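Local atomic coordinates of probable arabinosyltransferase B (Mycobacterium tuberculosis H37Rv, PDB entry 7BVF), a protein that polymerises arabinose into the arabinan of arabinogalactan, acting as a membrane-bound arabinosyltransferase in the building of the mycobacterial cell wall. Residues F79-V83 with V98-A102; A155-N160 with R173-P179. All coordinates share one frame; numbering follows the deposited sequence.

Both contacts belong to the concanavalin-like domain of the arabinosyltransferase and follow one another along the chain, contact 1 closing before contact 2 opens. Their centres lie 15 Å apart and their nearest atoms about 7 Å, so the two do not touch. Ser-152 connects them: it forms a backbone hydrogen bond with Phe-79 in contact 1, and the side chain of Thr-157 in contact 2 packs on it. Contact 1 is buried, whereas contact 2 is partly exposed. With centres 37 and 40 Å from the centre of the chain, both are peripheral, and none of their residues belongs to the ethambutol, lipid or calcium sites.

Contact 1: F79-V83 with V98-A102; sequences FTATV and VLGTA
Val-98 meets Val-83 through one methyl each, CG2 of Val-98 lying 4.1 Å from CG1 of Val-83. On Val-98 this methyl is the branch placed anti to the backbone N, and the two side chains meet at a slant. The carbonyl oxygen of Val-98 is held by a hydrogen bond from the OG1 of Thr-190.

Leu-99 divides its two methyls among three partners. With CG anti to the backbone N (chi1 -169°), the branch lies against segment 79-83. CD1 settles between two residues, 3.7 Å from CG2 of Val-83 and 3.9 Å from CB of Ala-81, while CD2 comes near the plane of the Phe-79 ring at its edge, 4.4 Å from CZ. The segments meet through side chains alone, with no hydrogen bond between them, which is consistent with packing between layers of a beta-sandwich in the concanavalin-like domain to which both belong, although 98-102 is not itself a regular strand. The CA atoms of Val-83 and Val-98 are 8.1 Å apart, and those of Phe-79 and Thr-101 10.6 Å. Strand 78-81 pairs with strand 202-214, whose Val-202 touches both Phe-79 and Leu-99.

Gly-100 forms a backbone hydrogen bond with Phe-189. Beyond it, Thr-101 and Phe-79 lie alongside one another, pointing opposite ways, with the Thr-101 OG1 obliquely placed 4.2 Å from the ring carbon CZ of Phe-79.

Contact 2: A155-N160 with R173-P179; sequences AGTFAN and RSGFPDP
From Ala-155 to Asn-160 the chain runs 160° from the direction of Arg-173 to Pro-179, the CA atoms of Gly-156 and Pro-177 coming within 4.0 Å, yet no hydrogen bond joins the two loops. A CA-H...O contact is made instead, from Ala-155 CA to the O of Pro-177 at 3.2 Å.

Phe-158 and Arg-173 form the main side-chain meeting. The extended arginine chain, running straight from CG to NE, brings NH1 over one face of the ring, near its rim, with Arg-173 NH1 3.3 Å from Phe-158 CG, while the face of the guanidinium lies over Phe-158 CB. The planes are tilted by 38°, so the groups overlap partially and are not stacked flat. Gly-156 backs the opposite face of the ring, and the ring edge meets CA of Gly-175 and, 4.3 Å from Phe-158 CE1, CG of Pro-177. At the far end, Asn-160 CB packs 4.1 Å from Arg-173 CG.

Next to this pair, Ala-159 CB and Ser-174 CB meet at 3.9 Å. Strand 131-136 packs against both loops: Ser-174 OG hydrogen-bonds to the O of Ile-132, the side chains of Thr-157 and Ala-159 touch Ile-132, and Ala-159 also reaches Leu-133.

Contact 1: F79-V83 with V98-A102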
loop_
_atom_site.group_PDB
_atom_site.type_symbol
_atom_site.label_atom_id
_atom_site.label_comp_id
_atom_site.label_asym_id
_atom_site.label_seq_id
_atom_site.Cartn_x
_atom_site.Cartn_y
_atom_site.Cartn_z
ATOM N N PHE A 79 -9.819 5.156 -43.555
ATOM C CA PHE A 79 -11.030 5.964 -43.539
ATOM C C PHE A 79 -10.932 6.975 -44.670
ATOM O O PHE A 79 -9.851 7.491 -44.941
ATOM C CB PHE A 79 -11.211 6.671 -42.193
ATOM C CG PHE A 79 -12.464 7.484 -42.102
ATOM C CD1 PHE A 79 -13.679 6.879 -41.858
ATOM C CD2 PHE A 79 -12.424 8.857 -42.256
ATOM C CE1 PHE A 79 -14.833 7.623 -41.776
ATOM C CE2 PHE A 79 -13.574 9.605 -42.174
ATOM C CZ PHE A 79 -14.781 8.987 -41.933
ATOM N N THR A 80 -12.055 7.247 -45.331
ATOM C CA THR A 80 -12.040 8.134 -46.493
ATOM C C THR A 80 -13.419 8.740 -46.683
ATOM O O THR A 80 -14.402 8.005 -46.786
ATOM C CB THR A 80 -11.620 7.382 -47.756
ATOM O OG1 THR A 80 -10.475 6.565 -47.484
ATOM C CG2 THR A 80 -11.285 8.358 -48.870
ATOM N N ALA A 81 -13.489 10.066 -46.751
ATOM C CA ALA A 81 -14.726 10.782 -47.020
ATOM C C ALA A 81 -14.505 11.752 -48.170
ATOM O O ALA A 81 -13.401 12.268 -48.351
ATOM C CB ALA A 81 -15.212 11.534 -45.784
ATOM N N THR A 82 -15.565 12.012 -48.936
ATOM C CA THR A 82 -15.455 12.823 -50.144
ATOM C C THR A 82 -16.204 14.143 -50.058
ATOM O O THR A 82 -15.614 15.187 -50.349
ATOM C CB THR A 82 -15.934 12.033 -51.368
ATOM O OG1 THR A 82 -14.965 11.031 -51.692
ATOM C CG2 THR A 82 -16.096 12.956 -52.558
ATOM N N VAL A 83 -17.487 14.135 -49.698
ATOM C CA VAL A 83 -18.222 15.358 -49.357
ATOM C C VAL A 83 -18.093 16.432 -50.434
ATOM O O VAL A 83 -17.253 17.333 -50.299
ATOM C CB VAL A 83 -17.771 15.915 -47.999
ATOM C CG1 VAL A 83 -18.728 16.993 -47.533
ATOM C CG2 VAL A 83 -17.693 14.808 -46.975
ATOM N N VAL A 98 -22.554 17.736 -41.518
ATOM C CA VAL A 98 -22.725 17.043 -42.791
ATOM C C VAL A 98 -22.249 15.602 -42.695
ATOM O O VAL A 98 -22.746 14.726 -43.410
ATOM C CB VAL A 98 -21.995 17.807 -43.912
ATOM C CG1 VAL A 98 -20.536 17.960 -43.577
ATOM C CG2 VAL A 98 -22.160 17.103 -45.242
ATOM N N LEU A 99 -21.311 15.323 -41.796
ATOM C CA LEU A 99 -20.741 13.986 -41.710
ATOM C C LEU A 99 -20.088 13.824 -40.351
ATOM O O LEU A 99 -19.209 14.606 -39.986
ATOM C CB LEU A 99 -19.725 13.765 -42.833
ATOM C CG LEU A 99 -19.181 12.368 -43.107
ATOM C CD1 LEU A 99 -18.811 12.283 -44.569
ATOM C CD2 LEU A 99 -17.976 12.061 -42.241
ATOM N N GLY A 100 -20.524 12.815 -39.606
ATOM C CA GLY A 100 -19.935 12.494 -38.326
ATOM C C GLY A 100 -19.604 11.017 -38.248
ATOM O O GLY A 100 -19.904 10.243 -39.156
ATOM N N THR A 101 -18.974 10.655 -37.151
ATOM C CA THR A 101 -18.604 9.276 -36.888
ATOM C C THR A 101 -19.251 8.720 -35.630
ATOM O O THR A 101 -19.603 7.537 -35.597
ATOM C CB THR A 101 -17.074 9.171 -36.799
ATOM O OG1 THR A 101 -16.518 9.170 -38.119
ATOM C CG2 THR A 101 -16.655 7.943 -36.099
ATOM N N ALA A 102 -19.455 9.552 -34.622
ATOM C CA ALA A 102 -20.254 9.286 -33.443
ATOM C C ALA A 102 -21.392 10.296 -33.399
ATOM O O ALA A 102 -21.342 11.317 -34.093
ATOM C CB ALA A 102 -19.397 9.393 -32.175
#

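Contact 2: A155-N160 with R173-P179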
loop_
_atom_site.group_PDB
_atom_site.type_symbol
_atom_site.label_atom_id
_atom_site.label_comp_id
_atom_site.label_asym_id
_atom_site.label_seq_id
_atom_site.Cartn_x
_atom_site.Cartn_y
_atom_site.Cartn_z
ATOM N N ALA A 155 -0.155 6.859 -40.646
ATOM C CA ALA A 155 0.745 7.981 -40.906
ATOM C C ALA A 155 0.131 8.961 -41.912
ATOM O O ALA A 155 0.613 9.144 -43.031
ATOM C CB ALA A 155 2.116 7.484 -41.378
ATOM N N GLY A 156 -0.966 9.578 -41.479
ATOM C CA GLY A 156 -1.563 10.660 -42.236
ATOM C C GLY A 156 -3.017 10.925 -41.910
ATOM O O GLY A 156 -3.813 9.990 -41.820
ATOM N N THR A 157 -3.371 12.192 -41.712
ATOM C CA THR A 157 -4.754 12.576 -41.454
ATOM C C THR A 157 -5.087 13.876 -42.189
ATOM O O THR A 157 -5.655 14.807 -41.625
ATOM C CB THR A 157 -5.008 12.696 -39.953
ATOM O OG1 THR A 157 -4.283 11.670 -39.271
ATOM C CG2 THR A 157 -6.479 12.497 -39.664
ATOM N N PHE A 158 -4.720 13.961 -43.461
ATOM C CA PHE A 158 -4.806 15.209 -44.204
ATOM C C PHE A 158 -6.227 15.466 -44.707
ATOM O O PHE A 158 -7.066 14.567 -44.747
ATOM C CB PHE A 158 -3.801 15.179 -45.351
ATOM C CG PHE A 158 -2.506 14.517 -44.981
ATOM C CD1 PHE A 158 -1.696 15.059 -44.002
ATOM C CD2 PHE A 158 -2.112 13.341 -45.585
ATOM C CE1 PHE A 158 -0.516 14.457 -43.643
ATOM C CE2 PHE A 158 -0.926 12.733 -45.229
ATOM C CZ PHE A 158 -0.128 13.295 -44.256
ATOM N N ALA A 159 -6.490 16.720 -45.101
ATOM C CA ALA A 159 -7.857 17.182 -45.342
ATOM C C ALA A 159 -8.116 17.817 -46.703
ATOM O O ALA A 159 -9.288 17.910 -47.085
ATOM C CB ALA A 159 -8.280 18.185 -44.264
ATOM N N ASN A 160 -7.104 18.328 -47.402
ATOM C CA ASN A 160 -7.140 18.530 -48.853
ATOM C C ASN A 160 -8.445 19.067 -49.444
ATOM O O ASN A 160 -9.106 18.358 -50.204
ATOM C CB ASN A 160 -6.794 17.213 -49.553
ATOM C CG ASN A 160 -6.526 17.392 -51.036
ATOM O OD1 ASN A 160 -6.372 18.512 -51.518
ATOM N ND2 ASN A 160 -6.476 16.286 -51.767
ATOM N N ARG A 173 -4.182 22.073 -48.123
ATOM C CA ARG A 173 -4.057 20.766 -47.500
ATOM C C ARG A 173 -3.782 20.930 -46.011
ATOM O O ARG A 173 -3.466 22.019 -45.530
ATOM C CB ARG A 173 -2.944 19.953 -48.163
ATOM C CG ARG A 173 -3.153 18.458 -48.083
ATOM C CD ARG A 173 -2.334 17.734 -49.123
ATOM N NE ARG A 173 -2.689 16.322 -49.204
ATOM C CZ ARG A 173 -2.061 15.354 -48.546
ATOM N NH1 ARG A 173 -1.043 15.643 -47.749
ATOM N NH2 ARG A 173 -2.451 14.095 -48.686
ATOM N N SER A 174 -3.921 19.835 -45.278
ATOM C CA SER A 174 -3.634 19.818 -43.853
ATOM C C SER A 174 -2.606 18.737 -43.544
ATOM O O SER A 174 -2.037 18.114 -44.443
ATOM C CB SER A 174 -4.895 19.594 -43.036
ATOM O OG SER A 174 -4.536 19.104 -41.760
ATOM N N GLY A 175 -2.382 18.506 -42.254
ATOM C CA GLY A 175 -1.282 17.660 -41.843
ATOM C C GLY A 175 -1.552 16.785 -40.643
ATOM O O GLY A 175 -2.571 16.093 -40.585
ATOM N N PHE A 176 -0.642 16.831 -39.671
ATOM C CA PHE A 176 -0.627 15.940 -38.519
ATOM C C PHE A 176 -0.487 14.492 -38.971
ATOM O O PHE A 176 -1.453 13.723 -38.913
ATOM C CB PHE A 176 -1.879 16.134 -37.667
ATOM C CG PHE A 176 -2.068 17.545 -37.201
ATOM C CD1 PHE A 176 -0.989 18.289 -36.762
ATOM C CD2 PHE A 176 -3.321 18.131 -37.211
ATOM C CE1 PHE A 176 -1.156 19.587 -36.336
ATOM C CE2 PHE A 176 -3.494 19.430 -36.788
ATOM C CZ PHE A 176 -2.411 20.159 -36.349
ATOM N N PRO A 177 0.701 14.087 -39.432
ATOM C CA PRO A 177 0.896 12.707 -39.898
ATOM C C PRO A 177 0.901 11.683 -38.772
ATOM O O PRO A 177 1.307 10.535 -38.978
ATOM C CB PRO A 177 2.263 12.762 -40.597
ATOM C CG PRO A 177 2.628 14.218 -40.680
ATOM C CD PRO A 177 1.935 14.875 -39.544
ATOM N N ASP A 178 0.496 12.100 -37.578
ATOM C CA ASP A 178 0.372 11.197 -36.446
ATOM C C ASP A 178 -0.468 9.981 -36.831
ATOM O O ASP A 178 -1.605 10.143 -37.295
ATOM C CB ASP A 178 -0.281 11.930 -35.275
ATOM C CG ASP A 178 0.082 11.337 -33.933
ATOM O OD1 ASP A 178 -0.422 11.838 -32.906
ATOM O OD2 ASP A 178 0.871 10.373 -33.900
ATOM N N PRO A 179 0.047 8.759 -36.667
ATOM C CA PRO A 179 -0.779 7.574 -36.927
ATOM C C PRO A 179 -1.797 7.291 -35.838
ATOM O O PRO A 179 -2.694 6.467 -36.057
ATOM C CB PRO A 179 0.255 6.448 -37.017
ATOM C CG PRO A 179 1.363 6.905 -36.150
ATOM C CD PRO A 179 1.428 8.397 -36.305
#